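Local coordinates for protein VIN1 (PDB 6BFI) that binds actin filaments and may play a role in cell-cell adhesion, as a sponge member of the vinculin/alpha-catenin family, at residues A[451-459]-A[471-479]. Sequence-based numbering, arbitrary orientation.
Sequences AVVPAARVV and YLRTVKEKW
Leu472 packs against Ala455, Ala456 and Val459 in a buried contact of apolar side chains between two consecutive helices of the helical-bundle fold of the vinculin family. Together they form a helical hairpin: the short helix 452-460 and the long helix 466-493 run nearly antiparallel, with 157° between the directions of the two segments and a closest axial approach of 9.1 Å. No hydrogen bond joins the two segments. The backbones come close at Ala455, consistent with its small side chain, the CA atoms of Ala455 and Leu472 lying 5.4 Å apart.

A chi1 of 171° swings CG of Leu472 out toward helix 452-460, and with chi2 at 59° both methyls reach it. CD1 lies against the backbone N and the CB of Ala456, at 3.5 and 3.7 Å, while CD2 reaches CG2 of Val459 at 3.7 Å, the two side chains crossing at about a right angle. Cutting Leu472 back to an alanine would probably open a gap beside Ala456 and leave Val459 CG2 without the methyl it packs on. Toward the Val452 end, CG2 of Val452 touches CG1 of Val475 at 3.9 Å and CD1 of Trp479 at 4.0 Å. Ala455 CB also approaches the ring of Tyr471, one face of which carries Val475 CG2 from its own helix, offset toward the rim.

Other helices close round the pair. Helix 399-427 meets Val452 and Trp479 through Phe410, helix 381-390 packs on Val452 and Leu472 and supplies Glu387 for a salt bridge with Lys476, and helices 185-215 and 224-249 both touch Tyr471.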
loop_
_atom_site.group_PDB
_atom_site.type_symbol
_atom_site.label_atom_id
_atom_site.label_comp_id
_atom_site.label_asym_id
_atom_site.label_seq_id
_atom_site.Cartn_x
_atom_site.Cartn_y
_atom_site.Cartn_z
ATOM N N ALA A 451 -16.931 0.117 -20.172
ATOM C CA ALA A 451 -17.725 1.191 -20.752
ATOM C C ALA A 451 -17.207 1.673 -22.101
ATOM O O ALA A 451 -17.845 2.529 -22.722
ATOM C CB ALA A 451 -17.796 2.375 -19.782
ATOM N N VAL A 452 -16.080 1.144 -22.574
ATOM C CA VAL A 452 -15.471 1.656 -23.797
ATOM C C VAL A 452 -16.235 1.181 -25.030
ATOM O O VAL A 452 -16.583 1.977 -25.908
ATOM C CB VAL A 452 -13.986 1.256 -23.853
ATOM C CG1 VAL A 452 -13.422 1.469 -25.246
ATOM C CG2 VAL A 452 -13.193 2.052 -22.828
ATOM N N VAL A 453 -16.502 -0.126 -25.116
ATOM C CA VAL A 453 -17.217 -0.652 -26.286
ATOM C C VAL A 453 -18.630 -0.107 -26.389
ATOM O O VAL A 453 -19.053 0.237 -27.505
ATOM C CB VAL A 453 -17.157 -2.190 -26.290
ATOM C CG1 VAL A 453 -18.024 -2.752 -27.405
ATOM C CG2 VAL A 453 -15.714 -2.664 -26.446
ATOM N N PRO A 454 -19.426 -0.003 -25.313
ATOM C CA PRO A 454 -20.775 0.567 -25.475
ATOM C C PRO A 454 -20.783 1.979 -26.036
ATOM O O PRO A 454 -21.608 2.285 -26.908
ATOM C CB PRO A 454 -21.343 0.516 -24.051
ATOM C CG PRO A 454 -20.647 -0.630 -23.426
ATOM C CD PRO A 454 -19.248 -0.582 -23.966
ATOM N N ALA A 455 -19.887 2.851 -25.568
ATOM C CA ALA A 455 -19.863 4.225 -26.064
ATOM C C ALA A 455 -19.488 4.270 -27.540
ATOM O O ALA A 455 -20.153 4.934 -28.348
ATOM C CB ALA A 455 -18.895 5.065 -25.232
ATOM N N ALA A 456 -18.420 3.560 -27.910
ATOM C CA ALA A 456 -18.025 3.496 -29.313
ATOM C C ALA A 456 -19.124 2.892 -30.172
ATOM O O ALA A 456 -19.248 3.237 -31.351
ATOM C CB ALA A 456 -16.731 2.697 -29.462
ATOM N N ARG A 457 -19.934 1.997 -29.604
ATOM C CA ARG A 457 -21.053 1.437 -30.350
ATOM C C ARG A 457 -22.195 2.437 -30.492
ATOM O O ARG A 457 -22.922 2.396 -31.490
ATOM C CB ARG A 457 -21.552 0.155 -29.680
ATOM C CG ARG A 457 -22.308 -0.775 -30.619
ATOM C CD ARG A 457 -22.765 -2.046 -29.920
ATOM N NE ARG A 457 -21.648 -2.858 -29.448
ATOM C CZ ARG A 457 -21.069 -3.818 -30.164
ATOM N NH1 ARG A 457 -21.497 -4.084 -31.391
ATOM N NH2 ARG A 457 -20.059 -4.510 -29.654
ATOM N N VAL A 458 -22.367 3.336 -29.519
ATOM C CA VAL A 458 -23.329 4.419 -29.687
ATOM C C VAL A 458 -22.881 5.351 -30.801
ATOM O O VAL A 458 -23.696 5.797 -31.621
ATOM C CB VAL A 458 -23.535 5.186 -28.368
ATOM C CG1 VAL A 458 -24.459 6.385 -28.592
ATOM C CG2 VAL A 458 -24.102 4.271 -27.298
ATOM N N VAL A 459 -21.584 5.665 -30.854
ATOM C CA VAL A 459 -21.096 6.505 -31.944
ATOM C C VAL A 459 -21.255 5.793 -33.282
ATOM O O VAL A 459 -21.663 6.402 -34.278
ATOM C CB VAL A 459 -19.637 6.923 -31.695
ATOM C CG1 VAL A 459 -19.048 7.561 -32.947
ATOM C CG2 VAL A 459 -19.569 7.888 -30.535
ATOM N N TYR A 471 -18.597 12.215 -25.815
ATOM C CA TYR A 471 -18.628 11.269 -24.707
ATOM C C TYR A 471 -17.676 10.104 -24.951
ATOM O O TYR A 471 -16.965 9.674 -24.033
ATOM C CB TYR A 471 -20.049 10.761 -24.473
ATOM C CG TYR A 471 -20.174 9.933 -23.215
ATOM C CD1 TYR A 471 -20.099 10.528 -21.963
ATOM C CD2 TYR A 471 -20.357 8.559 -23.278
ATOM C CE1 TYR A 471 -20.205 9.778 -20.808
ATOM C CE2 TYR A 471 -20.467 7.800 -22.130
ATOM C CZ TYR A 471 -20.387 8.414 -20.897
ATOM O OH TYR A 471 -20.493 7.664 -19.745
ATOM N N LEU A 472 -17.644 9.585 -26.183
ATOM C CA LEU A 472 -16.692 8.529 -26.516
ATOM C C LEU A 472 -15.261 8.999 -26.309
ATOM O O LEU A 472 -14.423 8.249 -25.791
ATOM C CB LEU A 472 -16.898 8.062 -27.957
ATOM C CG LEU A 472 -15.835 7.116 -28.530
ATOM C CD1 LEU A 472 -15.718 5.844 -27.697
ATOM C CD2 LEU A 472 -16.126 6.779 -29.986
ATOM N N ARG A 473 -14.957 10.239 -26.703
ATOM C CA ARG A 473 -13.612 10.761 -26.481
ATOM C C ARG A 473 -13.303 10.870 -24.993
ATOM O O ARG A 473 -12.188 10.555 -24.556
ATOM C CB ARG A 473 -13.454 12.116 -27.169
ATOM C CG ARG A 473 -12.121 12.795 -26.905
ATOM C CD ARG A 473 -11.921 13.975 -27.838
ATOM N NE ARG A 473 -13.145 14.755 -27.992
ATOM C CZ ARG A 473 -13.254 15.832 -28.764
ATOM N NH1 ARG A 473 -12.208 16.265 -29.454
ATOM N NH2 ARG A 473 -14.410 16.478 -28.844
ATOM N N THR A 474 -14.283 11.300 -24.195
ATOM C CA THR A 474 -14.070 11.419 -22.755
ATOM C C THR A 474 -13.775 10.060 -22.127
ATOM O O THR A 474 -12.831 9.916 -21.337
ATOM C CB THR A 474 -15.292 12.059 -22.097
ATOM O OG1 THR A 474 -15.499 13.370 -22.638
ATOM C CG2 THR A 474 -15.084 12.164 -20.602
ATOM N N VAL A 475 -14.580 9.049 -22.464
ATOM C CA VAL A 475 -14.339 7.704 -21.951
ATOM C C VAL A 475 -12.976 7.202 -22.407
ATOM O O VAL A 475 -12.250 6.548 -21.645
ATOM C CB VAL A 475 -15.469 6.753 -22.388
ATOM C CG1 VAL A 475 -15.181 5.334 -21.921
ATOM C CG2 VAL A 475 -16.802 7.233 -21.840
ATOM N N LYS A 476 -12.598 7.518 -23.649
ATOM C CA LYS A 476 -11.280 7.141 -24.144
ATOM C C LYS A 476 -10.176 7.744 -23.285
ATOM O O LYS A 476 -9.193 7.069 -22.962
ATOM C CB LYS A 476 -11.116 7.577 -25.601
ATOM C CG LYS A 476 -9.818 7.105 -26.243
ATOM C CD LYS A 476 -9.646 7.647 -27.657
ATOM C CE LYS A 476 -9.337 9.136 -27.652
ATOM N NZ LYS A 476 -8.909 9.625 -28.994
ATOM N N GLU A 477 -10.324 9.013 -22.899
ATOM C CA GLU A 477 -9.298 9.646 -22.079
ATOM C C GLU A 477 -9.292 9.103 -20.654
ATOM O O GLU A 477 -8.237 9.076 -20.010
ATOM C CB GLU A 477 -9.485 11.162 -22.080
ATOM C CG GLU A 477 -9.309 11.784 -23.456
ATOM C CD GLU A 477 -9.662 13.258 -23.481
ATOM O OE1 GLU A 477 -8.760 14.087 -23.727
ATOM O OE2 GLU A 477 -10.845 13.585 -23.249
ATOM N N LYS A 478 -10.447 8.670 -20.140
ATOM C CA LYS A 478 -10.448 8.004 -18.841
ATOM C C LYS A 478 -9.702 6.677 -18.906
ATOM O O LYS A 478 -8.893 6.366 -18.018
ATOM C CB LYS A 478 -11.880 7.790 -18.351
ATOM C CG LYS A 478 -12.591 9.075 -17.976
ATOM C CD LYS A 478 -11.830 9.805 -16.885
ATOM C CE LYS A 478 -12.262 11.256 -16.790
ATOM N NZ LYS A 478 -11.493 11.990 -15.750
ATOM N N TRP A 479 -9.952 5.890 -19.956
ATOM C CA TRP A 479 -9.234 4.630 -20.112
ATOM C C TRP A 479 -7.737 4.868 -20.268
ATOM O O TRP A 479 -6.923 4.151 -19.675
ATOM C CB TRP A 479 -9.780 3.847 -21.305
ATOM C CG TRP A 479 -9.189 2.466 -21.428
ATOM C CD1 TRP A 479 -9.742 1.296 -20.991
ATOM C CD2 TRP A 479 -7.926 2.116 -22.014
ATOM N NE1 TRP A 479 -8.904 0.241 -21.272
ATOM C CE2 TRP A 479 -7.784 0.719 -21.899
ATOM C CE3 TRP A 479 -6.905 2.848 -22.626
ATOM C CZ2 TRP A 479 -6.664 0.041 -22.375
ATOM C CZ3 TRP A 479 -5.794 2.174 -23.093
ATOM C CH2 TRP A 479 -5.681 0.785 -22.965
#